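Local structure of sulfur oxidation protein soxB (Thermus thermophilus, 2WDD) at residues Y422-Y436 and E516-L530. The protein probably hydrolyses the sulfur-sulfur bond of cysteine S-thiosulfonate in the Sox sulfur-oxidation pathway, using a two-manganese centre, and releases sulfate. Residues are numbered along the deposited sequence; the frame is centred on the assembly and turned at random.
With TBU (tertiary-butyl alcohol), chain D.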
ATOM      1  N   TYR A 422      -3.271 -15.004  -2.148  1.00 10.38           N
ATOM      2  CA  TYR A 422      -2.174 -14.542  -1.298  1.00  9.83           C
ATOM      3  C   TYR A 422      -1.929 -13.042  -1.487  1.00 12.21           C
ATOM      4  O   TYR A 422      -1.609 -12.340  -0.530  1.00 10.72           O
ATOM      5  CB  TYR A 422      -0.891 -15.320  -1.574  1.00 10.80           C
ATOM      6  CG  TYR A 422      -0.950 -16.801  -1.235  1.00 11.84           C
ATOM      7  CD1 TYR A 422      -1.499 -17.247  -0.042  1.00 13.56           C
ATOM      8  CD2 TYR A 422      -0.429 -17.747  -2.117  1.00 12.42           C
ATOM      9  CE1 TYR A 422      -1.559 -18.608   0.255  1.00 14.40           C
ATOM     10  CE2 TYR A 422      -0.476 -19.107  -1.823  1.00 13.31           C
ATOM     11  CZ  TYR A 422      -1.037 -19.523  -0.639  1.00 17.73           C
ATOM     12  OH  TYR A 422      -1.078 -20.868  -0.349  1.00 18.56           O
ATOM     13  N   ALA A 423      -2.132 -12.537  -2.701  1.00  9.72           N
ATOM     14  CA  ALA A 423      -2.002 -11.092  -2.936  1.00  9.10           C
ATOM     15  C   ALA A 423      -3.058 -10.299  -2.154  1.00 11.61           C
ATOM     16  O   ALA A 423      -2.820  -9.165  -1.746  1.00 10.03           O
ATOM     17  CB  ALA A 423      -2.124 -10.775  -4.417  1.00 10.28           C
ATOM     18  N   TYR A 424      -4.237 -10.890  -1.979  1.00  8.61           N
ATOM     19  CA  TYR A 424      -5.325 -10.233  -1.274  1.00  8.00           C
ATOM     20  C   TYR A 424      -5.341 -10.494   0.226  1.00  9.74           C
ATOM     21  O   TYR A 424      -5.851  -9.673   0.998  1.00  9.60           O
ATOM     22  CB  TYR A 424      -6.659 -10.759  -1.804  1.00  8.75           C
ATOM     23  CG  TYR A 424      -7.128 -10.189  -3.120  1.00  9.38           C
ATOM     24  CD1 TYR A 424      -7.396  -8.827  -3.258  1.00 10.53           C
ATOM     25  CD2 TYR A 424      -7.494 -11.045  -4.163  1.00 10.08           C
ATOM     26  CE1 TYR A 424      -7.950  -8.322  -4.445  1.00 10.59           C
ATOM     27  CE2 TYR A 424      -8.050 -10.559  -5.348  1.00 10.04           C
ATOM     28  CZ  TYR A 424      -8.261  -9.196  -5.491  1.00 11.19           C
ATOM     29  OH  TYR A 424      -8.822  -8.723  -6.664  1.00  9.92           O
ATOM     30  N   THR A 425      -4.922 -11.696   0.632  1.00  8.27           N
ATOM     31  CA  THR A 425      -5.083 -12.104   2.024  1.00  8.54           C
ATOM     32  C   THR A 425      -3.845 -12.724   2.652  1.00 11.68           C
ATOM     33  O   THR A 425      -3.946 -13.409   3.686  1.00 10.39           O
ATOM     34  CB  THR A 425      -6.277 -13.088   2.181  1.00 11.42           C
ATOM     35  OG1 THR A 425      -5.985 -14.320   1.504  1.00 10.97           O
ATOM     36  CG2 THR A 425      -7.578 -12.498   1.634  1.00 10.99           C
ATOM     37  N   GLY A 426      -2.693 -12.492   2.031  1.00 10.32           N
ATOM     38  CA  GLY A 426      -1.430 -13.039   2.486  1.00 10.17           C
ATOM     39  C   GLY A 426      -0.840 -12.388   3.721  1.00 11.80           C
ATOM     40  O   GLY A 426       0.310 -11.925   3.696  1.00 11.56           O
ATOM     41  N   PHE A 427      -1.628 -12.315   4.790  1.00  8.75           N
ATOM     42  CA  PHE A 427      -1.140 -11.851   6.092  1.00  7.81           C
ATOM     43  C   PHE A 427      -0.355 -13.016   6.686  1.00 12.84           C
ATOM     44  O   PHE A 427      -0.733 -14.172   6.503  1.00 11.51           O
ATOM     45  CB  PHE A 427      -2.312 -11.642   7.065  1.00  8.88           C
ATOM     46  CG  PHE A 427      -3.247 -10.535   6.679  1.00  9.59           C
ATOM     47  CD1 PHE A 427      -3.152  -9.285   7.289  1.00 11.17           C
ATOM     48  CD2 PHE A 427      -4.263 -10.755   5.759  1.00 12.22           C
ATOM     49  CE1 PHE A 427      -4.042  -8.252   6.962  1.00 11.91           C
ATOM     50  CE2 PHE A 427      -5.144  -9.728   5.412  1.00 14.00           C
ATOM     51  CZ  PHE A 427      -5.013  -8.472   5.986  1.00 11.51           C
ATOM     52  N   THR A 428       0.656 -12.730   7.498  1.00 10.75           N
ATOM     53  CA  THR A 428       1.334 -13.826   8.192  1.00 10.31           C
ATOM     54  C   THR A 428       0.440 -14.286   9.352  1.00 13.33           C
ATOM     55  O   THR A 428       0.747 -15.287  10.013  1.00 13.28           O
ATOM     56  CB  THR A 428       2.702 -13.403   8.742  1.00 12.55           C
ATOM     57  OG1 THR A 428       2.543 -12.228   9.539  1.00 10.73           O
ATOM     58  CG2 THR A 428       3.723 -13.187   7.605  1.00 11.38           C
ATOM     59  N   TYR A 429      -0.627 -13.527   9.627  1.00 10.82           N
ATOM     60  CA  TYR A 429      -1.617 -13.845  10.671  1.00 10.67           C
ATOM     61  C   TYR A 429      -2.982 -13.795   9.988  1.00 12.79           C
ATOM     62  O   TYR A 429      -3.755 -12.870  10.187  1.00 12.07           O
ATOM     63  CB  TYR A 429      -1.569 -12.845  11.836  1.00 11.02           C
ATOM     64  CG  TYR A 429      -1.544 -11.374  11.452  1.00  9.45           C
ATOM     65  CD1 TYR A 429      -2.650 -10.560  11.668  1.00 11.17           C
ATOM     66  CD2 TYR A 429      -0.387 -10.795  10.928  1.00  9.92           C
ATOM     67  CE1 TYR A 429      -2.622  -9.207  11.343  1.00 11.22           C
ATOM     68  CE2 TYR A 429      -0.358  -9.439  10.578  1.00 10.59           C
ATOM     69  CZ  TYR A 429      -1.461  -8.653  10.815  1.00 14.60           C
ATOM     70  OH  TYR A 429      -1.428  -7.316  10.488  1.00 14.41           O
ATOM     71  N   PRO A 430      -3.257 -14.772   9.116  1.00 10.85           N
ATOM     72  CA  PRO A 430      -4.450 -14.773   8.253  1.00 10.47           C
ATOM     73  C   PRO A 430      -5.701 -15.391   8.856  1.00 13.92           C
ATOM     74  O   PRO A 430      -6.713 -15.548   8.172  1.00 12.99           O
ATOM     75  CB  PRO A 430      -3.988 -15.630   7.076  1.00 12.15           C
ATOM     76  CG  PRO A 430      -3.142 -16.689   7.762  1.00 16.39           C
ATOM     77  CD  PRO A 430      -2.386 -15.933   8.840  1.00 12.31           C
ATOM     78  N   GLU A 431      -5.646 -15.728  10.135  1.00 12.45           N
ATOM     79  CA  GLU A 431      -6.779 -16.366  10.781  1.00 11.83           C
ATOM     80  C   GLU A 431      -8.101 -15.626  10.665  1.00 13.11           C
ATOM     81  O   GLU A 431      -8.189 -14.429  10.941  1.00 11.64           O
ATOM     82  CB  GLU A 431      -6.466 -16.627  12.251  1.00 13.76           C
ATOM     83  CG  GLU A 431      -5.365 -17.661  12.463  1.00 20.99           C
ATOM     84  CD  GLU A 431      -3.956 -17.071  12.401  1.00 39.31           C
ATOM     85  OE1 GLU A 431      -3.809 -15.844  12.196  1.00 21.16           O
ATOM     86  OE2 GLU A 431      -2.988 -17.845  12.573  1.00 35.47           O
ATOM     87  N   LEU A 432      -9.151 -16.387  10.352  1.00 11.29           N
ATOM     88  CA  LEU A 432     -10.502 -15.879  10.349  1.00 10.85           C
ATOM     89  C   LEU A 432     -11.068 -16.216  11.730  1.00 14.01           C
ATOM     90  O   LEU A 432     -10.974 -17.367  12.189  1.00 12.96           O
ATOM     91  CB  LEU A 432     -11.344 -16.574   9.268  1.00 10.51           C
ATOM     92  CG  LEU A 432     -12.839 -16.229   9.306  1.00 13.06           C
ATOM     93  CD1 LEU A 432     -13.094 -14.770   8.925  1.00 12.58           C
ATOM     94  CD2 LEU A 432     -13.641 -17.170   8.392  1.00 13.87           C
ATOM     95  N   TYR A 433     -11.615 -15.215  12.404  1.00 10.24           N
ATOM     96  CA  TYR A 433     -12.181 -15.410  13.736  1.00 10.41           C
ATOM     97  C   TYR A 433     -13.692 -15.229  13.677  1.00 12.63           C
ATOM     98  O   TYR A 433     -14.171 -14.325  12.997  1.00 10.66           O
ATOM     99  CB  TYR A 433     -11.613 -14.372  14.702  1.00 11.23           C
ATOM    100  CG  TYR A 433     -10.142 -14.539  14.968  1.00 12.93           C
ATOM    101  CD1 TYR A 433      -9.692 -15.446  15.909  1.00 15.04           C
ATOM    102  CD2 TYR A 433      -9.198 -13.840  14.228  1.00 14.68           C
ATOM    103  CE1 TYR A 433      -8.339 -15.622  16.149  1.00 16.07           C
ATOM    104  CE2 TYR A 433      -7.848 -13.992  14.469  1.00 15.59           C
ATOM    105  CZ  TYR A 433      -7.421 -14.887  15.431  1.00 22.20           C
ATOM    106  OH  TYR A 433      -6.070 -15.067  15.657  1.00 19.66           O
ATOM    107  N   LEU A 434     -14.431 -16.065  14.413  1.00 11.69           N
ATOM    108  CA  LEU A 434     -15.892 -15.961  14.520  1.00 12.13           C
ATOM    109  C   LEU A 434     -16.193 -15.638  15.983  1.00 13.37           C
ATOM    110  O   LEU A 434     -15.705 -16.318  16.888  1.00 12.58           O
ATOM    111  CB  LEU A 434     -16.572 -17.287  14.125  1.00 12.97           C
ATOM    112  CG  LEU A 434     -17.071 -17.399  12.678  1.00 18.08           C
ATOM    113  CD1 LEU A 434     -16.007 -17.030  11.667  1.00 17.68           C
ATOM    114  CD2 LEU A 434     -17.641 -18.783  12.363  1.00 17.81           C
ATOM    115  N   PHE A 435     -16.954 -14.579  16.215  1.00 10.34           N
ATOM    116  CA  PHE A 435     -17.208 -14.138  17.580  1.00 10.31           C
ATOM    117  C   PHE A 435     -18.436 -13.250  17.627  1.00 13.25           C
ATOM    118  O   PHE A 435     -18.782 -12.603  16.636  1.00 12.10           O
ATOM    119  CB  PHE A 435     -15.989 -13.362  18.100  1.00 11.38           C
ATOM    120  CG  PHE A 435     -15.547 -12.258  17.176  1.00 11.51           C
ATOM    121  CD1 PHE A 435     -16.063 -10.975  17.296  1.00 12.65           C
ATOM    122  CD2 PHE A 435     -14.705 -12.538  16.113  1.00 11.86           C
ATOM    123  CE1 PHE A 435     -15.694  -9.969  16.393  1.00 13.12           C
ATOM    124  CE2 PHE A 435     -14.340 -11.550  15.207  1.00 13.58           C
ATOM    125  CZ  PHE A 435     -14.833 -10.267  15.348  1.00 11.27           C
ATOM    126  N   TYR A 436     -19.066 -13.178  18.796  1.00 11.37           N
ATOM    127  CA  TYR A 436     -20.241 -12.339  18.957  1.00 11.68           C
ATOM    128  C   TYR A 436     -19.870 -10.920  19.346  1.00 15.18           C
ATOM    129  O   TYR A 436     -18.966 -10.694  20.161  1.00 16.05           O
ATOM    130  CB  TYR A 436     -21.216 -12.912  20.003  1.00 12.77           C
ATOM    131  CG  TYR A 436     -21.813 -14.236  19.597  1.00 15.06           C
ATOM    132  CD1 TYR A 436     -22.908 -14.287  18.746  1.00 17.13           C
ATOM    133  CD2 TYR A 436     -21.201 -15.428  19.961  1.00 16.92           C
ATOM    134  CE1 TYR A 436     -23.438 -15.502  18.333  1.00 18.33           C
ATOM    135  CE2 TYR A 436     -21.728 -16.654  19.561  1.00 18.06           C
ATOM    136  CZ  TYR A 436     -22.834 -16.678  18.738  1.00 24.08           C
ATOM    137  OH  TYR A 436     -23.348 -17.889  18.328  1.00 24.55           O
ATOM    138  N   GLU A 516     -16.851 -12.196  21.826  1.00 14.69           N
ATOM    139  CA  GLU A 516     -16.969 -13.451  22.564  1.00 14.97           C
ATOM    140  C   GLU A 516     -16.868 -14.583  21.548  1.00 16.74           C
ATOM    141  O   GLU A 516     -17.756 -14.764  20.715  1.00 15.19           O
ATOM    142  CB  GLU A 516     -18.307 -13.517  23.294  1.00 16.64           C
ATOM    143  CG  GLU A 516     -18.447 -12.499  24.410  1.00 29.58           C
ATOM    144  CD  GLU A 516     -19.732 -12.676  25.197  1.00 57.33           C
ATOM    145  OE1 GLU A 516     -20.354 -13.753  25.088  1.00 58.78           O
ATOM    146  OE2 GLU A 516     -20.131 -11.729  25.906  1.00 52.44           O
ATOM    147  N   ALA A 517     -15.761 -15.312  21.589  1.00 15.27           N
ATOM    148  CA  ALA A 517     -15.501 -16.363  20.614  1.00 16.19           C
ATOM    149  C   ALA A 517     -16.631 -17.378  20.470  1.00 19.88           C
ATOM    150  O   ALA A 517     -17.204 -17.836  21.461  1.00 19.57           O
ATOM    151  CB  ALA A 517     -14.179 -17.052  20.905  1.00 16.85           C
ATOM    152  N   LYS A 518     -16.965 -17.705  19.227  1.00 15.58           N
ATOM    153  CA  LYS A 518     -18.008 -18.683  18.952  1.00 15.31           C
ATOM    154  C   LYS A 518     -17.547 -20.037  19.452  1.00 19.15           C
ATOM    155  O   LYS A 518     -16.440 -20.490  19.146  1.00 17.98           O
ATOM    156  CB  LYS A 518     -18.299 -18.760  17.455  1.00 17.40           C
ATOM    157  CG  LYS A 518     -19.484 -19.650  17.091  1.00 20.24           C
ATOM    158  CD  LYS A 518     -19.574 -19.849  15.585  1.00 24.01           C
ATOM    159  CE  LYS A 518     -20.916 -20.434  15.170  1.00 24.55           C
ATOM    160  NZ  LYS A 518     -21.241 -21.682  15.924  1.00 27.26           N
ATOM    161  N   PRO A 519     -18.401 -20.703  20.239  1.00 18.46           N
ATOM    162  CA  PRO A 519     -18.060 -22.025  20.760  1.00 19.07           C
ATOM    163  C   PRO A 519     -17.848 -23.015  19.622  1.00 21.38           C
ATOM    164  O   PRO A 519     -18.583 -23.011  18.629  1.00 20.32           O
ATOM    165  CB  PRO A 519     -19.311 -22.408  21.559  1.00 20.86           C
ATOM    166  CG  PRO A 519     -19.872 -21.121  22.010  1.00 25.11           C
ATOM    167  CD  PRO A 519     -19.595 -20.138  20.892  1.00 20.20           C
ATOM    168  N   GLY A 520     -16.850 -23.872  19.778  1.00 19.83           N
ATOM    169  CA  GLY A 520     -16.567 -24.918  18.817  1.00 19.95           C
ATOM    170  C   GLY A 520     -15.838 -24.516  17.553  1.00 23.03           C
ATOM    171  O   GLY A 520     -15.422 -25.372  16.779  1.00 22.93           O
ATOM    172  N   TYR A 521     -15.691 -23.217  17.321  1.00 18.65           N
ATOM    173  CA  TYR A 521     -15.008 -22.767  16.109  1.00 16.79           C
ATOM    174  C   TYR A 521     -13.495 -22.666  16.294  1.00 19.62           C
ATOM    175  O   TYR A 521     -13.012 -22.088  17.268  1.00 18.85           O
ATOM    176  CB  TYR A 521     -15.560 -21.420  15.634  1.00 17.03           C
ATOM    177  CG  TYR A 521     -14.767 -20.841  14.486  1.00 16.16           C
ATOM    178  CD1 TYR A 521     -14.879 -21.370  13.202  1.00 17.91           C
ATOM    179  CD2 TYR A 521     -13.855 -19.811  14.695  1.00 15.38           C
ATOM    180  CE1 TYR A 521     -14.117 -20.875  12.154  1.00 18.70           C
ATOM    181  CE2 TYR A 521     -13.080 -19.324  13.659  1.00 14.94           C
ATOM    182  CZ  TYR A 521     -13.224 -19.846  12.391  1.00 18.53           C
ATOM    183  OH  TYR A 521     -12.457 -19.358  11.359  1.00 16.46           O
ATOM    184  N   GLU A 522     -12.753 -23.224  15.345  1.00 16.17           N
ATOM    185  CA  GLU A 522     -11.302 -23.180  15.384  0.50 15.64           C
ATOM    186  C   GLU A 522     -10.806 -22.239  14.288  1.00 18.19           C
ATOM    187  O   GLU A 522     -10.986 -22.504  13.102  1.00 17.68           O
ATOM    188  CB  GLU A 522     -10.725 -24.588  15.216  0.50 17.08           C
ATOM    189  CG  GLU A 522     -11.219 -25.555  16.293  0.50 22.18           C
ATOM    190  CD  GLU A 522     -10.896 -27.009  15.997  0.50 31.00           C
ATOM    191  OE1 GLU A 522      -9.833 -27.278  15.402  0.50 19.15           O
ATOM    192  OE2 GLU A 522     -11.691 -27.889  16.400  0.50 25.10           O
ATOM    193  N   PRO A 523     -10.198 -21.112  14.685  1.00 14.44           N
ATOM    194  CA  PRO A 523      -9.731 -20.162  13.660  1.00 14.47           C
ATOM    195  C   PRO A 523      -8.806 -20.814  12.641  1.00 18.70           C
ATOM    196  O   PRO A 523      -7.921 -21.597  12.993  1.00 19.71           O
ATOM    197  CB  PRO A 523      -8.973 -19.107  14.478  1.00 15.95           C
ATOM    198  CG  PRO A 523      -9.589 -19.178  15.853  1.00 19.93           C
ATOM    199  CD  PRO A 523      -9.934 -20.628  16.054  1.00 15.58           C
ATOM    200  N   ARG A 524      -9.019 -20.499  11.371  1.00 14.97           N
ATOM    201  CA  ARG A 524      -8.181 -21.030  10.305  1.00 14.27           C
ATOM    202  C   ARG A 524      -7.962 -19.929   9.272  1.00 15.00           C
ATOM    203  O   ARG A 524      -8.712 -18.956   9.226  1.00 14.40           O
ATOM    204  CB  ARG A 524      -8.808 -22.261   9.673  1.00 16.38           C
ATOM    205  CG  ARG A 524     -10.132 -22.006   8.997  1.00 20.18           C
ATOM    206  CD  ARG A 524     -10.474 -23.180   8.101  1.00 23.39           C
ATOM    207  NE  ARG A 524     -11.832 -23.101   7.582  1.00 20.08           N
ATOM    208  CZ  ARG A 524     -12.256 -23.757   6.507  1.00 22.62           C
ATOM    209  NH1 ARG A 524     -11.429 -24.548   5.842  1.00 19.75           N
ATOM    210  NH2 ARG A 524     -13.513 -23.635   6.113  1.00 15.95           N
ATOM    211  N   PRO A 525      -6.935 -20.076   8.433  1.00 11.74           N
ATOM    212  CA  PRO A 525      -6.624 -18.991   7.486  1.00 11.14           C
ATOM    213  C   PRO A 525      -7.765 -18.605   6.564  1.00 13.79           C
ATOM    214  O   PRO A 525      -8.418 -19.455   5.974  1.00 13.45           O
ATOM    215  CB  PRO A 525      -5.469 -19.555   6.666  1.00 12.38           C
ATOM    216  CG  PRO A 525      -4.865 -20.621   7.546  1.00 17.24           C
ATOM    217  CD  PRO A 525      -6.015 -21.218   8.282  1.00 13.47           C
ATOM    218  N   ILE A 526      -7.967 -17.306   6.397  1.00 10.36           N
ATOM    219  CA  ILE A 526      -9.027 -16.840   5.523  1.00  9.73           C
ATOM    220  C   ILE A 526      -8.897 -17.421   4.117  1.00 11.59           C
ATOM    221  O   ILE A 526      -9.909 -17.723   3.484  1.00 12.05           O
ATOM    222  CB  ILE A 526      -9.077 -15.311   5.485  1.00 11.87           C
ATOM    223  CG1 ILE A 526     -10.276 -14.837   4.655  1.00 11.61           C
ATOM    224  CG2 ILE A 526      -7.748 -14.762   4.963  1.00 11.02           C
ATOM    225  CD1 ILE A 526     -11.625 -15.303   5.178  1.00 12.20           C
ATOM    226  N   TYR A 527      -7.674 -17.506   3.594  1.00  9.17           N
ATOM    227  CA  TYR A 527      -7.483 -18.021   2.235  1.00  8.75           C
ATOM    228  C   TYR A 527      -7.932 -19.467   2.048  1.00 12.94           C
ATOM    229  O   TYR A 527      -8.331 -19.849   0.947  1.00 12.34           O
ATOM    230  CB  TYR A 527      -6.085 -17.756   1.671  1.00 10.46           C
ATOM    231  CG  TYR A 527      -4.953 -18.023   2.627  1.00 11.14           C
ATOM    232  CD1 TYR A 527      -4.567 -19.325   2.947  1.00 13.32           C
ATOM    233  CD2 TYR A 527      -4.187 -16.978   3.132  1.00 12.14           C
ATOM    234  CE1 TYR A 527      -3.493 -19.564   3.796  1.00 13.65           C
ATOM    235  CE2 TYR A 527      -3.113 -17.212   3.966  1.00 12.52           C
ATOM    236  CZ  TYR A 527      -2.759 -18.505   4.286  1.00 14.12           C
ATOM    237  OH  TYR A 527      -1.700 -18.713   5.149  1.00 13.92           O
ATOM    238  N   GLU A 528      -7.896 -20.255   3.126  1.00 11.07           N
ATOM    239  CA  GLU A 528      -8.378 -21.633   3.044  1.00 11.43           C
ATOM    240  C   GLU A 528      -9.890 -21.596   2.846  1.00 13.66           C
ATOM    241  O   GLU A 528     -10.447 -22.390   2.076  1.00 13.99           O
ATOM    242  CB  GLU A 528      -8.026 -22.427   4.302  1.00 12.55           C
ATOM    243  CG  GLU A 528      -6.540 -22.744   4.406  1.00 21.23           C
ATOM    244  CD  GLU A 528      -6.179 -23.568   5.637  1.00 49.55           C
ATOM    245  OE1 GLU A 528      -7.094 -23.976   6.390  1.00 39.55           O
ATOM    246  OE2 GLU A 528      -4.970 -23.809   5.848  1.00 46.41           O
ATOM    247  N   VAL A 529     -10.559 -20.672   3.533  1.00 10.18           N
ATOM    248  CA  VAL A 529     -12.002 -20.546   3.410  1.00  9.47           C
ATOM    249  C   VAL A 529     -12.336 -20.105   1.988  1.00 13.28           C
ATOM    250  O   VAL A 529     -13.240 -20.641   1.346  1.00 12.83           O
ATOM    251  CB  VAL A 529     -12.549 -19.543   4.463  1.00 12.82           C
ATOM    252  CG1 VAL A 529     -14.040 -19.319   4.290  1.00 12.97           C
ATOM    253  CG2 VAL A 529     -12.232 -20.020   5.882  1.00 13.12           C
ATOM    254  N   LEU A 530     -11.585 -19.126   1.488  1.00  9.81           N
ATOM    255  CA  LEU A 530     -11.821 -18.635   0.143  1.00  9.73           C
ATOM    256  C   LEU A 530     -11.629 -19.702  -0.915  1.00 12.59           C
ATOM    257  O   LEU A 530     -12.446 -19.823  -1.826  1.00 13.00           O
ATOM    258  CB  LEU A 530     -10.911 -17.451  -0.161  1.00  9.68           C
ATOM    259  CG  LEU A 530     -11.243 -16.226   0.688  1.00 13.17           C
ATOM    260  CD1 LEU A 530     -10.209 -15.155   0.451  1.00 12.21           C
ATOM    261  CD2 LEU A 530     -12.650 -15.710   0.357  1.00 18.32           C
TER
HETATM  262  O   TBU D1576       0.977 -20.265   2.677  1.00 36.77           O
HETATM  263  C   TBU D1576       1.858 -21.186   3.319  1.00 35.97           C
HETATM  264  C1  TBU D1576       1.580 -22.600   2.848  1.00 35.55           C
HETATM  265  C2  TBU D1576       3.297 -20.810   2.971  1.00 35.76           C
HETATM  266  C3  TBU D1576       1.635 -21.132   4.832  1.00 36.37           C
HETATM  267  O   HOH W   1      -0.103 -16.818   6.055  1.00 16.54           O
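Tyr-527 is clasped on several sides by the 422-436 segment, part of the 5'-nucleotidase-type C-terminal domain. The edge of Tyr-422 points at one face of its ring in a T-shaped stack, centroids 5.2 Å apart and planes at 80°, and CB of Pro-430 comes within 3.6 Å of Tyr-527 CE2. With chi1 at 44°, CG of Tyr-527 sits between its own backbone N and carbonyl carbon, which turns the ring into this slot beside Thr-425. Its hydroxyl shares a water with Phe-427 O, while Tyr-422 OH bonds to His-359; both rings line the tertiary-butyl alcohol pocket. Next door, CB of Thr-425 meets Ile-526 CG2 at 3.6 Å, and Leu-432 spreads its two methyls over Ile-526 and Val-529, joining the strand to helix 526-537. Backbone bonds from Ile-526 N to Pro-430 O and from Leu-432 N to Arg-524 O, both 2.8 Å, complete this tight, buried end.

Strand 431-438, paired along its other edge with 501-507, runs antiparallel to the returning chain. Between the two bridged ends, Tyr-521 reaches back to the strand: its OH donates to Leu-432 O at 2.6 Å, from well above the carbonyl plane, and CB of Leu-434 lies over one ring face in a CH-pi contact. Without the phenol, as with an alanine here, Leu-432 O would probably lose this donor and Leu-434 CB the ring face it packs on. Pro-523 CG packs against Tyr-433 CD1 at 3.7 Å on the solvent-facing side.

The 516-519 end is looser. CD of Pro-519 lies 4.3 Å from CE2 of Tyr-436, at that ring's edge; little but backbone bonds does the holding, Lys-518 N to Leu-434 O nearly straight at 174° and Tyr-436 paired both ways with Glu-516. Backbone bonds thus run the contact's length, with aromatic and aliphatic packing added at the helix end.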